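Long-range contacts in glideosome-associated protein 50 (Plasmodium falciparum 3D7, PDB 3TGH), which is a component of the glideosome, the complex behind parasite gliding and host cell invasion, and may help assemble and fasten it to the inner membrane complex: residues Phe6-Asp11 with Phe37-Gly42; Pro75-Leu80 with Phe154-Thr159; Val226-Ser231 with Asp244-Thr249; Glu238-Asn243 with Met262-Ser267. One frame throughout, in Å; residues are numbered along the deposited sequence.

Overall arrangement
The four contacts step through the two mixed sheets of a metallophosphoesterase fold. Contact 1 pairs two strands of one sheet, and its strand 37-40 lies beside strand 75-78 of contact 2, Ile38 O probably accepting from Phe77 N at 2.8 Å. Contact 2 crosses from that sheet to strand 148-156 of the other. Contact 3 pairs strands 228-231 and 245-250 of this second sheet and meets contact 1 face to face, Pro41 packing on Ile230 and Ser231, and Ser8 on Ile230. Contact 4 extends the same sheet: His247 N, probably hydrogen-bonded, reaches Ile240 O at 2.8 Å. Asp11 lies nearest the metal ligand His233, their side chains about 5 Å apart, and about 9 Å from a bound cobalt ion.

Contact 1 of 4, residues Phe6-Asp11 with Phe37-Gly42; sequences FASLGD and FIVSPG
Phe6 and Phe37 share a first torsion that tucks CG between the backbone N and the carbonyl carbon (chi1 71° and 62°), and this turns both rings the same way along one face of the sheet. The two planes are almost parallel but slid apart, with centroids 5.4 Å apart, so the rings barely overlap. Across this contact it is Phe6 CB that lies over one face of the Phe37 ring, toward its rim, a CH-pi contact with CB 3.6 Å from the centroid; Phe154 meets both rings edge-to-face. Val39 CG2 approaches the Phe6 ring obliquely on the same face of the sheet and also packs against Ser8, whose OG is hydrogen-bonded to His279 on the neighbouring strand.

The backbones run parallel. Ala7 N gives its hydrogen to Phe37 O, Ala7 O takes one from Val39 N at 2.8 Å, and Leu9 N reaches back to Val39 O at 3.1 Å. Beyond the last of these a side chain takes over the pairing: Ser40 OG, set anti to its own N (chi1 -178°), donates to Leu9 O at 2.9 Å, nearly in line with the carbonyl. Pro41 CD lies against that same oxygen. At the far end the Asp11 side chain reaches Gly42, its OD2 3.4 Å from Gly42 CA. Each carboxylate oxygen has a backbone N-H partner, Ser43 N on OD1 and, on OD2, the N of the experimentally established metal ligand His233. Strand 4-8, helix 17-32 and strand 37-40 form a beta-alpha-beta unit, whose strand ends open into loops beside the metal site, as in calcineurin-like phosphoesterases.

Contact 2 of 4, residues Pro75-Leu80 with Phe154-Thr159; sequences PFFTVL and FIFIDT
In the two-sheet core of the calcineurin-like fold, this contact brings strand 75-78 of one sheet against strand 148-156 of the other, and then follows both chains into the loops beyond. No direct hydrogen bond crosses it. Phe156 does most of the packing, its outer ring atom CZ lying 3.4 Å from Phe77 CB. The two rings meet obliquely, planes at 31°; Tyr130 stacks on Phe77 and Tyr128 on Phe156. Val79 comes to the edge of the Phe156 ring, near its plane, with CG1 3.6 Å from Phe156 CB. Its first torsion (chi1 -67°) sets CG1 beside the backbone N and anti to the carbonyl carbon; the same methyl also touches Ile157 O.

Past the strands three waters bridge the two chains. Water 1 donates to Leu80 O and to Asp158 OD1, 2.8 Å from the latter. Water 2 donates to Leu80 O and to Ile157 O and accepts from Thr159 N, 3.1 Å away. Water 3 takes the hydrogen of Leu80 N and donates to Asp158 OD2 at 2.8 Å. Asp158 has protein partners too, Val161 N on OD1 and Trp85 NE1 on OD2. An apolar half thus gives way to a hydrated one, in which ordered water satisfies buried backbone groups of Leu80 and, together with N-H donors, probably favours a charged Asp158 carboxylate.

Contact 3 of 4, residues Val226-Ser231 with Asp244-Thr249; sequences VDLYIS and DMAHIT
Val226 makes the first touch with its carbonyl: Met245, CG anti to the backbone N (chi1 -172°), lays that methylene 3.4 Å from Val226 O, and the bend at its third torsion brings CE back toward Val226 CB. From here on the two chains form parallel neighbours of a mixed sheet in the calcineurin-like fold, although strand 237-242 falls between them in sequence and lies on the far side of strand 245-250.

Asp227 accepts the first backbone bond, from Ala246 N at 2.9 Å, while its carboxylate turns away to Lys307 and the backbone N of Ile193. Leu228 follows on the face it shares with Ala246 and Ile248. Its CD2 meets Ile248 CD1 at 3.7 Å as the two side chains pass at a slant, and CD1 lies more loosely over Ala246 CB. This is the face on which strand 285-292 of the other sheet packs, through Ile286, Thr288 and Phe290.

Tyr229 binds the partner strand twice, its N to Ala246 O and its O to Ile248 N, the latter donor tilted 23° from the carbonyl plane. On the opposite face its ring offers an edge to His247 ND1, a loose approach near the ring plane, and its hydroxyl is bonded to Gln199 O. Ile230 returns to the Leu228 face, pressing on Pro41, its side chain only loosely near that of Ile248. Ser231, two residues before the metal ligand His233, closes the run: its N reaches Ile248 O at 2.8 Å, with an N-H...O angle of 168°.

Contact 4 of 4, residues Glu238-Asn243 with Met262-Ser267; sequences EVIEDN and MKNSKS
Lys266 and Ser267 hold strand 237-242 by polar bonds to Asp242 and Glu238, at the edge of a mixed sheet of the calcineurin-like fold, where the beta turn before strand 267-271 meets strand 237-242. At one end Lys266 runs out extended beyond CG, its CD lying over Glu241 O, to form a salt bridge with Asp242, NZ to OD1 at 2.6 Å. OD1 receives the ammonium group on its anti lone pair, the one facing away from OD2. Lys222 makes only a long, weak ion pair with OD2. At the other end Ser267 OG gives its hydrogen to Glu238 OE2, again on the anti lone pair. That oxygen also bonds Ser204, so two hydroxyl groups hold it.

Backbone pairing is slight. Ile240 and Ser267 face each other as an antiparallel non-hydrogen-bonded pair, CA atoms 4.2 Å apart, and Glu241 N donates to Lys266 O at 3.2 Å with the donor 28° from the carbonyl plane.

Within the turn, residues Asn264 to Ser267 make a type I beta turn closed by Ser267 N to Asn264 O. Asn264 adds an Asx turn, its OD1 accepting from Lys266 N at 3.0 Å, which helps to set the rotation of the amide.

Apolar packing centres on Ile240, which lies between the two polar ends. Its CG1 branch, beside the backbone N (chi1 -72°), extends over Ser267 and crosses the Asn264 side chain at about a right angle. The outermost methyl of that branch makes the nearest approach of its side chain, Ile240 CD1 to Asn264 CB at 3.6 Å.

Contact 1 of 4, residues Phe6-Asp11 with Phe37-Gly42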
loop_
_atom_site.group_PDB
_atom_site.type_symbol
_atom_site.label_atom_id
_atom_site.label_comp_id
_atom_site.label_asym_id
_atom_site.label_seq_id
_atom_site.Cartn_x
_atom_site.Cartn_y
_atom_site.Cartn_z
ATOM N N PHE A 6 6.309 0.780 9.723
ATOM C CA PHE A 6 5.692 -0.198 8.861
ATOM C C PHE A 6 6.554 -0.403 7.624
ATOM O O PHE A 6 7.412 0.424 7.318
ATOM C CB PHE A 6 4.241 0.199 8.527
ATOM C CG PHE A 6 4.103 1.371 7.600
ATOM C CD1 PHE A 6 3.951 1.166 6.229
ATOM C CD2 PHE A 6 4.106 2.674 8.084
ATOM C CE1 PHE A 6 3.797 2.244 5.360
ATOM C CE2 PHE A 6 3.954 3.762 7.213
ATOM C CZ PHE A 6 3.804 3.540 5.853
ATOM N N ALA A 7 6.368 -1.540 6.969
ATOM C CA ALA A 7 7.096 -1.868 5.754
ATOM C C ALA A 7 6.132 -1.960 4.584
ATOM O O ALA A 7 4.942 -2.222 4.770
ATOM C CB ALA A 7 7.858 -3.189 5.923
ATOM N N SER A 8 6.651 -1.725 3.379
ATOM C CA SER A 8 5.890 -1.861 2.140
ATOM C C SER A 8 6.568 -2.896 1.252
ATOM O O SER A 8 7.786 -2.846 1.067
ATOM C CB SER A 8 5.835 -0.531 1.378
ATOM O OG SER A 8 5.056 0.435 2.057
ATOM N N LEU A 9 5.772 -3.816 0.705
ATOM C CA LEU A 9 6.246 -4.872 -0.184
ATOM C C LEU A 9 5.243 -5.044 -1.330
ATOM O O LEU A 9 4.082 -5.349 -1.093
ATOM C CB LEU A 9 6.374 -6.187 0.590
ATOM C CG LEU A 9 6.886 -7.379 -0.227
ATOM C CD1 LEU A 9 8.380 -7.224 -0.531
ATOM C CD2 LEU A 9 6.584 -8.689 0.491
ATOM N N GLY A 10 5.677 -4.849 -2.569
ATOM C CA GLY A 10 4.741 -4.867 -3.703
ATOM C C GLY A 10 5.087 -5.850 -4.800
ATOM O O GLY A 10 6.261 -6.127 -5.043
ATOM N N ASP A 11 4.058 -6.402 -5.445
ATOM C CA ASP A 11 4.226 -7.275 -6.617
ATOM C C ASP A 11 5.184 -8.431 -6.333
ATOM O O ASP A 11 6.087 -8.740 -7.119
ATOM C CB ASP A 11 4.687 -6.433 -7.798
ATOM C CG ASP A 11 3.658 -5.384 -8.187
ATOM O OD1 ASP A 11 2.680 -5.741 -8.871
ATOM O OD2 ASP A 11 3.819 -4.210 -7.814
ATOM N N PHE A 37 3.625 -3.530 11.293
ATOM C CA PHE A 37 2.729 -4.044 10.259
ATOM C C PHE A 37 3.295 -3.806 8.868
ATOM O O PHE A 37 4.255 -3.056 8.692
ATOM C CB PHE A 37 1.302 -3.482 10.372
ATOM C CG PHE A 37 1.203 -1.992 10.216
ATOM C CD1 PHE A 37 0.918 -1.421 8.978
ATOM C CD2 PHE A 37 1.362 -1.158 11.315
ATOM C CE1 PHE A 37 0.804 -0.040 8.838
ATOM C CE2 PHE A 37 1.256 0.216 11.184
ATOM C CZ PHE A 37 0.968 0.773 9.935
ATOM N N ILE A 38 2.710 -4.500 7.906
ATOM C CA ILE A 38 3.140 -4.452 6.515
ATOM C C ILE A 38 1.968 -3.965 5.675
ATOM O O ILE A 38 0.815 -4.332 5.925
ATOM C CB ILE A 38 3.584 -5.852 6.026
ATOM C CG1 ILE A 38 4.729 -6.399 6.893
ATOM C CG2 ILE A 38 3.982 -5.819 4.549
ATOM C CD1 ILE A 38 4.823 -7.930 6.876
ATOM N N VAL A 39 2.258 -3.138 4.673
ATOM C CA VAL A 39 1.287 -2.819 3.642
ATOM C C VAL A 39 1.822 -3.352 2.321
ATOM O O VAL A 39 3.039 -3.416 2.117
ATOM C CB VAL A 39 0.993 -1.300 3.513
ATOM C CG1 VAL A 39 0.481 -0.722 4.837
ATOM C CG2 VAL A 39 2.226 -0.531 3.021
ATOM N N SER A 40 0.920 -3.723 1.421
ATOM C CA SER A 40 1.326 -4.283 0.131
ATOM C C SER A 40 0.691 -3.560 -1.048
ATOM O O SER A 40 -0.463 -3.823 -1.375
ATOM C CB SER A 40 0.985 -5.769 0.080
ATOM O OG SER A 40 1.407 -6.344 -1.148
ATOM N N PRO A 41 1.437 -2.626 -1.672
ATOM C CA PRO A 41 0.962 -2.001 -2.889
ATOM C C PRO A 41 1.124 -2.946 -4.073
ATOM O O PRO A 41 1.565 -4.084 -3.917
ATOM C CB PRO A 41 1.863 -0.769 -3.013
ATOM C CG PRO A 41 3.150 -1.212 -2.455
ATOM C CD PRO A 41 2.787 -2.141 -1.315
ATOM N N GLY A 42 0.744 -2.487 -5.251
ATOM C CA GLY A 42 0.863 -3.299 -6.452
ATOM C C GLY A 42 -0.054 -4.502 -6.432
ATOM O O GLY A 42 -1.080 -4.503 -5.751
#

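Contact 2 of 4, residues Pro75-Leu80 with Phe154-Thr159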
loop_
_atom_site.group_PDB
_atom_site.type_symbol
_atom_site.label_atom_id
_atom_site.label_comp_id
_atom_site.label_asym_id
_atom_site.label_seq_id
_atom_site.Cartn_x
_atom_site.Cartn_y
_atom_site.Cartn_z
ATOM N N PRO A 75 -0.048 -7.713 11.052
ATOM C CA PRO A 75 -0.956 -7.460 9.935
ATOM C C PRO A 75 -0.228 -7.270 8.616
ATOM O O PRO A 75 0.846 -6.680 8.595
ATOM C CB PRO A 75 -1.656 -6.156 10.337
ATOM C CG PRO A 75 -1.564 -6.134 11.814
ATOM C CD PRO A 75 -0.226 -6.720 12.123
ATOM N N PHE A 76 -0.829 -7.797 7.552
ATOM C CA PHE A 76 -0.378 -7.643 6.172
ATOM C C PHE A 76 -1.567 -7.038 5.415
ATOM O O PHE A 76 -2.456 -7.769 4.942
ATOM C CB PHE A 76 0.006 -9.017 5.619
ATOM C CG PHE A 76 0.644 -8.984 4.253
ATOM C CD1 PHE A 76 2.022 -8.871 4.118
ATOM C CD2 PHE A 76 -0.122 -9.141 3.114
ATOM C CE1 PHE A 76 2.615 -8.867 2.862
ATOM C CE2 PHE A 76 0.469 -9.131 1.849
ATOM C CZ PHE A 76 1.835 -8.988 1.733
ATOM N N PHE A 77 -1.611 -5.704 5.365
ATOM C CA PHE A 77 -2.723 -4.963 4.777
ATOM C C PHE A 77 -2.457 -4.905 3.288
ATOM O O PHE A 77 -1.489 -4.265 2.853
ATOM C CB PHE A 77 -2.800 -3.526 5.298
ATOM C CG PHE A 77 -3.111 -3.411 6.768
ATOM C CD1 PHE A 77 -4.398 -3.616 7.234
ATOM C CD2 PHE A 77 -2.125 -3.047 7.670
ATOM C CE1 PHE A 77 -4.684 -3.500 8.591
ATOM C CE2 PHE A 77 -2.405 -2.932 9.022
ATOM C CZ PHE A 77 -3.683 -3.157 9.480
ATOM N N THR A 78 -3.295 -5.566 2.509
ATOM C CA THR A 78 -3.049 -5.640 1.085
ATOM C C THR A 78 -4.217 -5.151 0.240
ATOM O O THR A 78 -5.312 -4.902 0.734
ATOM C CB THR A 78 -2.604 -7.056 0.675
ATOM O OG1 THR A 78 -2.106 -7.001 -0.669
ATOM C CG2 THR A 78 -3.746 -8.049 0.766
ATOM N N VAL A 79 -3.926 -4.938 -1.042
ATOM C CA VAL A 79 -4.920 -4.619 -2.049
ATOM C C VAL A 79 -4.618 -5.470 -3.275
ATOM O O VAL A 79 -3.546 -6.065 -3.382
ATOM C CB VAL A 79 -4.853 -3.140 -2.493
ATOM C CG1 VAL A 79 -5.253 -2.215 -1.357
ATOM C CG2 VAL A 79 -3.449 -2.792 -3.002
ATOM N N LEU A 80 -5.574 -5.510 -4.193
ATOM C CA LEU A 80 -5.390 -6.195 -5.458
ATOM C C LEU A 80 -4.788 -5.265 -6.491
ATOM O O LEU A 80 -5.065 -4.058 -6.520
ATOM C CB LEU A 80 -6.728 -6.714 -5.979
ATOM C CG LEU A 80 -7.094 -8.166 -5.643
ATOM C CD1 LEU A 80 -6.525 -8.697 -4.342
ATOM C CD2 LEU A 80 -8.570 -8.388 -5.770
ATOM N N PHE A 154 -4.535 5.281 7.077
ATOM C CA PHE A 154 -4.116 4.469 5.941
ATOM C C PHE A 154 -5.348 4.176 5.107
ATOM O O PHE A 154 -6.326 3.611 5.604
ATOM C CB PHE A 154 -3.464 3.174 6.434
ATOM C CG PHE A 154 -2.125 3.390 7.069
ATOM C CD1 PHE A 154 -2.022 3.749 8.398
ATOM C CD2 PHE A 154 -0.956 3.263 6.322
ATOM C CE1 PHE A 154 -0.773 3.960 8.982
ATOM C CE2 PHE A 154 0.287 3.476 6.899
ATOM C CZ PHE A 154 0.378 3.825 8.227
ATOM N N ILE A 155 -5.319 4.598 3.844
ATOM C CA ILE A 155 -6.438 4.412 2.939
ATOM C C ILE A 155 -5.988 3.482 1.808
ATOM O O ILE A 155 -4.958 3.715 1.152
ATOM C CB ILE A 155 -6.950 5.750 2.402
ATOM C CG1 ILE A 155 -7.535 6.574 3.565
ATOM C CG2 ILE A 155 -8.013 5.536 1.309
ATOM C CD1 ILE A 155 -7.677 8.059 3.255
ATOM N N PHE A 156 -6.737 2.406 1.617
ATOM C CA PHE A 156 -6.385 1.375 0.643
ATOM C C PHE A 156 -7.358 1.432 -0.516
ATOM O O PHE A 156 -8.574 1.336 -0.328
ATOM C CB PHE A 156 -6.383 -0.009 1.299
ATOM C CG PHE A 156 -5.377 -0.141 2.403
ATOM C CD1 PHE A 156 -5.691 0.265 3.698
ATOM C CD2 PHE A 156 -4.097 -0.628 2.145
ATOM C CE1 PHE A 156 -4.744 0.171 4.728
ATOM C CE2 PHE A 156 -3.157 -0.722 3.154
ATOM C CZ PHE A 156 -3.480 -0.305 4.454
ATOM N N ILE A 157 -6.822 1.592 -1.724
ATOM C CA ILE A 157 -7.651 1.731 -2.923
ATOM C C ILE A 157 -7.390 0.614 -3.920
ATOM O O ILE A 157 -6.299 0.037 -3.955
ATOM C CB ILE A 157 -7.448 3.109 -3.621
ATOM C CG1 ILE A 157 -5.998 3.330 -4.044
ATOM C CG2 ILE A 157 -7.867 4.242 -2.699
ATOM C CD1 ILE A 157 -5.795 4.628 -4.868
ATOM N N ASP A 158 -8.413 0.310 -4.713
ATOM C CA ASP A 158 -8.283 -0.592 -5.832
ATOM C C ASP A 158 -8.299 0.250 -7.091
ATOM O O ASP A 158 -9.351 0.732 -7.516
ATOM C CB ASP A 158 -9.402 -1.620 -5.874
ATOM C CG ASP A 158 -9.132 -2.695 -6.903
ATOM O OD1 ASP A 158 -8.943 -2.346 -8.081
ATOM O OD2 ASP A 158 -9.052 -3.873 -6.535
ATOM N N THR A 159 -7.129 0.423 -7.689
ATOM C CA THR A 159 -7.014 1.304 -8.837
ATOM C C THR A 159 -7.667 0.748 -10.108
ATOM O O THR A 159 -7.932 1.515 -11.036
ATOM C CB THR A 159 -5.553 1.716 -9.103
ATOM O OG1 THR A 159 -4.708 0.567 -9.133
ATOM C CG2 THR A 159 -5.060 2.670 -8.022
HETATM O O HOH W 1 -6.451 -3.240 -8.869
HETATM O O HOH W 2 -5.012 -1.217 -6.052
HETATM O O HOH W 3 -8.139 -4.363 -3.915
#

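Contact 3 of 4, residues Val226-Ser231 with Asp244-Thr249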
loop_
_atom_site.group_PDB
_atom_site.type_symbol
_atom_site.label_atom_id
_atom_site.label_comp_id
_atom_site.label_asym_id
_atom_site.label_seq_id
_atom_site.Cartn_x
_atom_site.Cartn_y
_atom_site.Cartn_z
ATOM N N VAL A 226 -2.628 14.758 1.544
ATOM C CA VAL A 226 -2.057 13.437 1.697
ATOM C C VAL A 226 -0.529 13.515 1.681
ATOM O O VAL A 226 0.058 14.281 0.912
ATOM C CB VAL A 226 -2.584 12.497 0.584
ATOM C CG1 VAL A 226 -1.738 11.234 0.461
ATOM C CG2 VAL A 226 -4.063 12.178 0.850
ATOM N N ASP A 227 0.104 12.717 2.531
ATOM C CA ASP A 227 1.559 12.716 2.661
ATOM C C ASP A 227 2.232 11.822 1.625
ATOM O O ASP A 227 3.146 12.263 0.916
ATOM C CB ASP A 227 1.951 12.270 4.073
ATOM C CG ASP A 227 1.478 13.241 5.135
ATOM O OD1 ASP A 227 2.016 14.370 5.198
ATOM O OD2 ASP A 227 0.561 12.882 5.907
ATOM N N LEU A 228 1.775 10.572 1.547
ATOM C CA LEU A 228 2.353 9.551 0.671
ATOM C C LEU A 228 1.272 8.827 -0.124
ATOM O O LEU A 228 0.255 8.420 0.438
ATOM C CB LEU A 228 3.055 8.475 1.494
ATOM C CG LEU A 228 4.529 8.537 1.873
ATOM C CD1 LEU A 228 4.898 9.835 2.530
ATOM C CD2 LEU A 228 4.826 7.347 2.773
ATOM N N TYR A 229 1.510 8.634 -1.419
ATOM C CA TYR A 229 0.770 7.638 -2.185
ATOM C C TYR A 229 1.767 6.553 -2.566
ATOM O O TYR A 229 2.704 6.803 -3.317
ATOM C CB TYR A 229 0.095 8.227 -3.435
ATOM C CG TYR A 229 -0.564 7.167 -4.308
ATOM C CD1 TYR A 229 -1.430 6.226 -3.758
ATOM C CD2 TYR A 229 -0.303 7.083 -5.666
ATOM C CE1 TYR A 229 -2.021 5.245 -4.534
ATOM C CE2 TYR A 229 -0.904 6.103 -6.463
ATOM C CZ TYR A 229 -1.755 5.181 -5.887
ATOM O OH TYR A 229 -2.353 4.200 -6.645
ATOM N N ILE A 230 1.584 5.366 -1.991
ATOM C CA ILE A 230 2.463 4.222 -2.210
ATOM C C ILE A 230 1.814 3.272 -3.210
ATOM O O ILE A 230 0.692 2.794 -2.993
ATOM C CB ILE A 230 2.746 3.463 -0.884
ATOM C CG1 ILE A 230 3.242 4.430 0.207
ATOM C CG2 ILE A 230 3.748 2.314 -1.135
ATOM C CD1 ILE A 230 3.373 3.794 1.618
ATOM N N SER A 231 2.502 3.022 -4.321
ATOM C CA SER A 231 1.975 2.167 -5.371
ATOM C C SER A 231 3.019 1.137 -5.784
ATOM O O SER A 231 4.146 1.134 -5.281
ATOM C CB SER A 231 1.542 3.022 -6.564
ATOM O OG SER A 231 2.631 3.774 -7.047
ATOM N N ASP A 244 4.582 18.858 -1.744
ATOM C CA ASP A 244 4.589 18.254 -0.398
ATOM C C ASP A 244 3.861 16.901 -0.315
ATOM O O ASP A 244 3.438 16.485 0.764
ATOM C CB ASP A 244 4.028 19.231 0.651
ATOM C CG ASP A 244 4.799 20.544 0.708
ATOM O OD1 ASP A 244 6.036 20.507 0.892
ATOM O OD2 ASP A 244 4.163 21.613 0.579
ATOM N N MET A 245 3.724 16.222 -1.452
ATOM C CA MET A 245 3.242 14.846 -1.484
ATOM C C MET A 245 4.309 13.981 -2.126
ATOM O O MET A 245 4.845 14.331 -3.180
ATOM C CB MET A 245 1.942 14.727 -2.283
ATOM C CG MET A 245 1.297 13.346 -2.168
ATOM S SD MET A 245 -0.190 13.100 -3.161
ATOM C CE MET A 245 -1.074 14.634 -2.877
ATOM N N ALA A 246 4.619 12.861 -1.483
ATOM C CA ALA A 246 5.561 11.904 -2.028
ATOM C C ALA A 246 4.804 10.779 -2.732
ATOM O O ALA A 246 3.905 10.168 -2.162
ATOM C CB ALA A 246 6.448 11.338 -0.934
ATOM N N HIS A 247 5.186 10.513 -3.975
ATOM C CA HIS A 247 4.699 9.362 -4.710
ATOM C C HIS A 247 5.788 8.310 -4.635
ATOM O O HIS A 247 6.898 8.514 -5.128
ATOM C CB HIS A 247 4.410 9.746 -6.162
ATOM C CG HIS A 247 3.367 10.808 -6.303
ATOM N ND1 HIS A 247 2.064 10.528 -6.652
ATOM C CD2 HIS A 247 3.427 12.148 -6.111
ATOM C CE1 HIS A 247 1.370 11.652 -6.685
ATOM N NE2 HIS A 247 2.176 12.651 -6.365
ATOM N N ILE A 248 5.486 7.195 -3.988
ATOM C CA ILE A 248 6.463 6.150 -3.798
ATOM C C ILE A 248 6.040 4.928 -4.587
ATOM O O ILE A 248 4.927 4.424 -4.402
ATOM C CB ILE A 248 6.597 5.781 -2.318
ATOM C CG1 ILE A 248 7.153 6.967 -1.520
ATOM C CG2 ILE A 248 7.481 4.552 -2.168
ATOM C CD1 ILE A 248 7.205 6.728 -0.026
ATOM N N THR A 249 6.925 4.460 -5.471
ATOM C CA THR A 249 6.748 3.180 -6.124
ATOM C C THR A 249 7.584 2.139 -5.386
ATOM O O THR A 249 8.783 2.335 -5.120
ATOM C CB THR A 249 7.171 3.189 -7.599
ATOM O OG1 THR A 249 6.529 4.271 -8.276
ATOM C CG2 THR A 249 6.776 1.872 -8.261
#

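Contact 4 of 4, residues Glu238-Asn243 with Met262-Ser267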
loop_
_atom_site.group_PDB
_atom_site.type_symbol
_atom_site.label_atom_id
_atom_site.label_comp_id
_atom_site.label_asym_id
_atom_site.label_seq_id
_atom_site.Cartn_x
_atom_site.Cartn_y
_atom_site.Cartn_z
ATOM N N GLU A 238 10.983 3.929 -6.543
ATOM C CA GLU A 238 11.100 5.337 -6.905
ATOM C C GLU A 238 10.426 6.239 -5.882
ATOM O O GLU A 238 9.462 5.834 -5.214
ATOM C CB GLU A 238 10.479 5.588 -8.289
ATOM C CG GLU A 238 10.468 7.070 -8.713
ATOM C CD GLU A 238 10.307 7.278 -10.207
ATOM O OE1 GLU A 238 9.544 6.527 -10.855
ATOM O OE2 GLU A 238 10.942 8.212 -10.735
ATOM N N VAL A 239 10.941 7.458 -5.758
ATOM C CA VAL A 239 10.201 8.521 -5.100
ATOM C C VAL A 239 10.175 9.768 -5.993
ATOM O O VAL A 239 11.222 10.248 -6.467
ATOM C CB VAL A 239 10.721 8.821 -3.661
ATOM C CG1 VAL A 239 12.216 9.050 -3.646
ATOM C CG2 VAL A 239 9.963 10.014 -3.052
ATOM N N ILE A 240 8.957 10.231 -6.268
ATOM C CA ILE A 240 8.693 11.475 -6.981
ATOM C C ILE A 240 7.994 12.407 -6.006
ATOM O O ILE A 240 6.974 12.036 -5.420
ATOM C CB ILE A 240 7.805 11.216 -8.211
ATOM C CG1 ILE A 240 8.623 10.494 -9.288
ATOM C CG2 ILE A 240 7.209 12.528 -8.753
ATOM C CD1 ILE A 240 7.793 9.907 -10.417
ATOM N N GLU A 241 8.546 13.599 -5.797
ATOM C CA GLU A 241 7.966 14.533 -4.835
ATOM C C GLU A 241 7.460 15.771 -5.541
ATOM O O GLU A 241 8.185 16.384 -6.328
ATOM C CB GLU A 241 8.964 14.917 -3.737
ATOM C CG GLU A 241 8.271 15.547 -2.520
ATOM C CD GLU A 241 9.230 15.998 -1.429
ATOM O OE1 GLU A 241 10.201 15.269 -1.130
ATOM O OE2 GLU A 241 8.994 17.088 -0.858
ATOM N N ASP A 242 6.215 16.133 -5.238
ATOM C CA ASP A 242 5.523 17.230 -5.896
ATOM C C ASP A 242 4.477 17.818 -4.946
ATOM O O ASP A 242 3.574 17.106 -4.507
ATOM C CB ASP A 242 4.850 16.717 -7.173
ATOM C CG ASP A 242 3.884 17.721 -7.781
ATOM O OD1 ASP A 242 4.342 18.770 -8.283
ATOM O OD2 ASP A 242 2.662 17.451 -7.766
ATOM N N ASN A 243 4.615 19.107 -4.629
ATOM C CA ASN A 243 3.655 19.828 -3.780
ATOM C C ASN A 243 3.467 19.190 -2.394
ATOM O O ASN A 243 2.338 19.000 -1.937
ATOM C CB ASN A 243 2.293 19.959 -4.485
ATOM C CG ASN A 243 2.389 20.639 -5.853
ATOM O OD1 ASN A 243 1.591 20.359 -6.751
ATOM N ND2 ASN A 243 3.358 21.539 -6.010
ATOM N N MET A 262 13.503 8.427 -20.018
ATOM C CA MET A 262 13.889 9.641 -19.293
ATOM C C MET A 262 13.123 9.765 -17.969
ATOM O O MET A 262 11.904 9.625 -17.940
ATOM C CB MET A 262 13.644 10.878 -20.166
ATOM C CG MET A 262 14.424 10.872 -21.486
ATOM S SD MET A 262 14.033 12.258 -22.578
ATOM C CE MET A 262 14.990 11.836 -24.034
ATOM N N LYS A 263 13.845 10.040 -16.884
ATOM C CA LYS A 263 13.243 10.128 -15.551
ATOM C C LYS A 263 12.226 11.263 -15.469
ATOM O O LYS A 263 12.374 12.293 -16.132
ATOM C CB LYS A 263 14.316 10.364 -14.476
ATOM C CG LYS A 263 15.418 9.309 -14.398
ATOM C CD LYS A 263 14.904 7.968 -13.895
ATOM C CE LYS A 263 16.014 6.926 -13.874
ATOM N NZ LYS A 263 17.147 7.326 -12.989
ATOM N N ASN A 264 11.197 11.069 -14.649
ATOM C CA ASN A 264 10.275 12.148 -14.294
ATOM C C ASN A 264 11.074 13.320 -13.722
ATOM O O ASN A 264 12.023 13.117 -12.965
ATOM C CB ASN A 264 9.236 11.645 -13.276
ATOM C CG ASN A 264 8.128 12.655 -13.012
ATOM O OD1 ASN A 264 8.316 13.615 -12.271
ATOM N ND2 ASN A 264 6.962 12.430 -13.614
ATOM N N SER A 265 10.708 14.541 -14.106
ATOM C CA SER A 265 11.470 15.741 -13.725
ATOM C C SER A 265 11.528 15.965 -12.208
ATOM O O SER A 265 12.452 16.614 -11.711
ATOM C CB SER A 265 10.884 16.981 -14.404
ATOM O OG SER A 265 9.537 17.180 -14.005
ATOM N N LYS A 266 10.542 15.433 -11.485
ATOM C CA LYS A 266 10.506 15.537 -10.025
ATOM C C LYS A 266 10.888 14.231 -9.316
ATOM O O LYS A 266 10.638 14.068 -8.119
ATOM C CB LYS A 266 9.125 16.020 -9.577
ATOM C CG LYS A 266 8.852 17.469 -9.970
ATOM C CD LYS A 266 7.650 18.049 -9.245
ATOM C CE LYS A 266 7.634 19.573 -9.321
ATOM N NZ LYS A 266 6.558 20.152 -8.463
ATOM N N SER A 267 11.509 13.308 -10.046
ATOM C CA SER A 267 12.036 12.094 -9.440
ATOM C C SER A 267 13.279 12.423 -8.612
ATOM O O SER A 267 14.204 13.089 -9.092
ATOM C CB SER A 267 12.369 11.053 -10.509
ATOM O OG SER A 267 12.883 9.876 -9.924
#